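Local coordinates for protein prolyl 4-hydroxylase (PDB 5C5T) that probably hydroxylates proline residues of collagen-like chains as a metal-dependent dioxygenase that uses 2-oxoglutarate as co-substrate, at residues Ile48-Leu53 with Val159-Pro164. Sequence-based numbering, arbitrary orientation.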
ATOM      1  N   ILE A  48     -17.859  -5.390  -4.175  1.00 16.06           N
ATOM      2  CA  ILE A  48     -18.443  -4.460  -5.151  1.00 15.87           C
ATOM      3  C   ILE A  48     -17.762  -3.072  -5.000  1.00 16.04           C
ATOM      4  O   ILE A  48     -17.571  -2.407  -6.024  1.00 16.24           O
ATOM      5  CB  ILE A  48     -19.969  -4.406  -5.078  1.00 28.40           C
ATOM      6  CG1 ILE A  48     -20.437  -3.612  -3.895  1.00 28.19           C
ATOM      7  CG2 ILE A  48     -20.561  -5.803  -5.092  1.00 29.69           C
ATOM      8  CD1 ILE A  48     -20.723  -2.210  -4.304  1.00 29.86           C
ATOM      9  N   GLU A  49     -17.333  -2.674  -3.794  1.00 16.95           N
ATOM     10  CA  GLU A  49     -16.532  -1.447  -3.601  1.00 14.85           C
ATOM     11  C   GLU A  49     -15.216  -1.508  -4.382  1.00 13.14           C
ATOM     12  O   GLU A  49     -14.839  -0.516  -5.028  1.00 13.28           O
ATOM     13  CB  GLU A  49     -16.238  -1.203  -2.115  1.00 14.69           C
ATOM     14  CG  GLU A  49     -17.442  -0.700  -1.321  1.00 15.93           C
ATOM     15  CD  GLU A  49     -17.249  -0.765   0.169  1.00 23.20           C
ATOM     16  OE1 GLU A  49     -16.312  -1.450   0.655  1.00 20.14           O
ATOM     17  OE2 GLU A  49     -18.054  -0.119   0.877  1.00 30.12           O
ATOM     18  N   CYS A  50     -14.501  -2.651  -4.350  1.00 10.75           N
ATOM     19  CA  CYS A  50     -13.323  -2.801  -5.196  1.00  9.90           C
ATOM     20  C   CYS A  50     -13.622  -2.611  -6.683  1.00 11.77           C
ATOM     21  O   CYS A  50     -12.881  -1.933  -7.402  1.00 14.30           O
ATOM     22  CB  CYS A  50     -12.663  -4.157  -4.939  1.00  9.85           C
ATOM     23  SG  CYS A  50     -12.001  -4.438  -3.274  1.00 13.04           S
ATOM     24  N   ASP A  51     -14.735  -3.172  -7.150  1.00 13.18           N
ATOM     25  CA  ASP A  51     -15.049  -3.083  -8.567  1.00 11.69           C
ATOM     26  C   ASP A  51     -15.400  -1.651  -8.963  1.00 11.37           C
ATOM     27  O   ASP A  51     -15.007  -1.207 -10.041  1.00 13.95           O
ATOM     28  CB  ASP A  51     -16.209  -4.014  -8.927  1.00 11.21           C
ATOM     29  CG  ASP A  51     -15.829  -5.496  -8.872  1.00 22.61           C
ATOM     30  OD1 ASP A  51     -14.626  -5.883  -8.939  1.00 25.79           O
ATOM     31  OD2 ASP A  51     -16.788  -6.285  -8.790  1.00 27.35           O
ATOM     32  N   VAL A  52     -16.108  -0.940  -8.098  1.00 15.67           N
ATOM     33  CA  VAL A  52     -16.477   0.437  -8.373  1.00 16.80           C
ATOM     34  C   VAL A  52     -15.177   1.264  -8.504  1.00 13.84           C
ATOM     35  O   VAL A  52     -15.042   2.103  -9.388  1.00 15.65           O
ATOM     36  CB  VAL A  52     -17.416   0.964  -7.273  1.00 23.74           C
ATOM     37  CG1 VAL A  52     -17.574   2.466  -7.333  1.00 27.04           C
ATOM     38  CG2 VAL A  52     -18.782   0.263  -7.394  1.00 29.63           C
ATOM     39  N   LEU A  53     -14.204   0.973  -7.652  1.00 13.80           N
ATOM     40  CA  LEU A  53     -12.966   1.749  -7.683  1.00 13.71           C
ATOM     41  C   LEU A  53     -12.162   1.401  -8.911  1.00 13.74           C
ATOM     42  O   LEU A  53     -11.640   2.298  -9.580  1.00 12.92           O
ATOM     43  CB  LEU A  53     -12.129   1.550  -6.400  1.00 12.76           C
ATOM     44  CG  LEU A  53     -10.831   2.383  -6.284  1.00 11.14           C
ATOM     45  CD1 LEU A  53     -11.079   3.858  -6.586  1.00 13.77           C
ATOM     46  CD2 LEU A  53     -10.154   2.215  -4.913  1.00 13.65           C
ATOM     47  N   VAL A 159      -4.596  -1.816  -0.462  1.00 11.13           N
ATOM     48  CA  VAL A 159      -5.759  -2.695  -0.659  1.00 11.15           C
ATOM     49  C   VAL A 159      -5.651  -3.417  -1.971  1.00 10.45           C
ATOM     50  O   VAL A 159      -5.397  -2.781  -2.998  1.00 10.28           O
ATOM     51  CB  VAL A 159      -7.096  -1.907  -0.637  1.00 11.08           C
ATOM     52  CG1 VAL A 159      -8.262  -2.890  -0.575  1.00 13.20           C
ATOM     53  CG2 VAL A 159      -7.147  -0.950   0.457  1.00 12.08           C
ATOM     54  N   TYR A 160      -5.829  -4.744  -1.966  1.00 10.04           N
ATOM     55  CA  TYR A 160      -5.930  -5.505  -3.242  1.00 10.50           C
ATOM     56  C   TYR A 160      -7.327  -5.329  -3.815  1.00 10.66           C
ATOM     57  O   TYR A 160      -8.313  -5.726  -3.174  1.00 14.93           O
ATOM     58  CB  TYR A 160      -5.644  -7.009  -3.040  1.00 10.24           C
ATOM     59  CG  TYR A 160      -4.268  -7.319  -2.452  1.00 11.38           C
ATOM     60  CD1 TYR A 160      -3.138  -7.104  -3.168  1.00 11.95           C
ATOM     61  CD2 TYR A 160      -4.148  -7.818  -1.163  1.00 13.65           C
ATOM     62  CE1 TYR A 160      -1.868  -7.374  -2.625  1.00 15.32           C
ATOM     63  CE2 TYR A 160      -2.894  -8.076  -0.603  1.00 16.60           C
ATOM     64  CZ  TYR A 160      -1.763  -7.851  -1.352  1.00 16.22           C
ATOM     65  OH  TYR A 160      -0.518  -8.143  -0.803  1.00 18.71           O
ATOM     66  N   LEU A 161      -7.423  -4.685  -4.978  1.00 10.88           N
ATOM     67  CA  LEU A 161      -8.720  -4.512  -5.631  1.00 12.99           C
ATOM     68  C   LEU A 161      -9.033  -5.674  -6.552  1.00 12.17           C
ATOM     69  O   LEU A 161     -10.204  -6.010  -6.716  1.00 12.26           O
ATOM     70  CB  LEU A 161      -8.767  -3.210  -6.423  1.00 10.69           C
ATOM     71  CG  LEU A 161      -8.409  -1.943  -5.632  1.00 12.54           C
ATOM     72  CD1 LEU A 161      -8.700  -0.714  -6.506  1.00 13.76           C
ATOM     73  CD2 LEU A 161      -9.110  -1.797  -4.333  1.00  9.09           C
ATOM     74  N   LYS A 162      -8.004  -6.248  -7.163  1.00 12.87           N
ATOM     75  CA  LYS A 162      -8.148  -7.389  -8.047  1.00 13.53           C
ATOM     76  C   LYS A 162      -6.905  -8.280  -7.940  1.00 15.81           C
ATOM     77  O   LYS A 162      -5.755  -7.796  -7.994  1.00 12.93           O
ATOM     78  CB  LYS A 162      -8.367  -6.947  -9.492  1.00 12.82           C
ATOM     79  CG  LYS A 162      -8.649  -8.137 -10.450  1.00 19.70           C
ATOM     80  CD  LYS A 162      -9.182  -7.672 -11.815  1.00 24.20           C
ATOM     81  CE  LYS A 162      -9.659  -8.877 -12.639  1.00 20.57           C
ATOM     82  NZ  LYS A 162     -10.367  -8.433 -13.872  1.00 31.73           N
ATOM     83  N   ALA A 163      -7.131  -9.570  -7.734  1.00 14.42           N
ATOM     84  CA  ALA A 163      -6.047 -10.552  -7.624  1.00 17.31           C
ATOM     85  C   ALA A 163      -5.802 -11.317  -8.933  1.00 19.40           C
ATOM     86  O   ALA A 163      -6.740 -11.469  -9.734  1.00 19.70           O
ATOM     87  CB  ALA A 163      -6.370 -11.522  -6.518  1.00 20.21           C
ATOM     88  N   PRO A 164      -4.564 -11.810  -9.134  1.00 16.81           N
ATOM     89  CA  PRO A 164      -4.202 -12.695 -10.255  1.00 16.30           C
ATOM     90  C   PRO A 164      -5.040 -13.933 -10.249  1.00 15.14           C
ATOM     91  O   PRO A 164      -5.662 -14.271  -9.233  1.00 19.00           O
ATOM     92  CB  PRO A 164      -2.742 -13.030  -9.991  1.00 16.34           C
ATOM     93  CG  PRO A 164      -2.212 -11.872  -9.223  1.00 16.53           C
ATOM     94  CD  PRO A 164      -3.371 -11.442  -8.350  1.00 17.59           C
TER
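Leu161 reaches helix 47-59 with both branches of its fork. Leu161 CD1 meets Leu53 CD2 at 3.6 Å, the two side chains crossing at a slant, while Leu161 CD2 lies 4.1 Å from Cys50 SG. Cys50 CB rests 3.6 Å from Leu161 O, and Cys50 SG, turned beside the backbone N (chi1 -63°), lies 3.9 Å from Tyr160 O. No hydrogen bond joins the two segments; the contact is buried van der Waals packing, its apolar part made by Leu53, Leu161 and Cys50 SG. The nearest CA atoms are those of Cys50 and Leu161, 4.9 Å apart. Leu53 also packs on Val97, Ile98 and Ile101 of helix 96-109. Helix 47-59 packs where the chain turns a corner at Leu161, following strand 153-160 in the larger sheet of the double-stranded beta-helix fold of 2-oxoglutarate oxygenases. There the backbones of Leu161 and Lys162 both bond to Ile218 of strand 217-225, which makes a classic beta bulge, and Leu161 points its side chain to the helix. Leu161 O accepts a hydrogen bond from Lys185 NZ, which also forms a salt bridge with Asp51 OD1. Tyr160 points away from the helix, its OH hydrogen-bonded to Thr172 OG1 of the 2-oxoglutarate pocket.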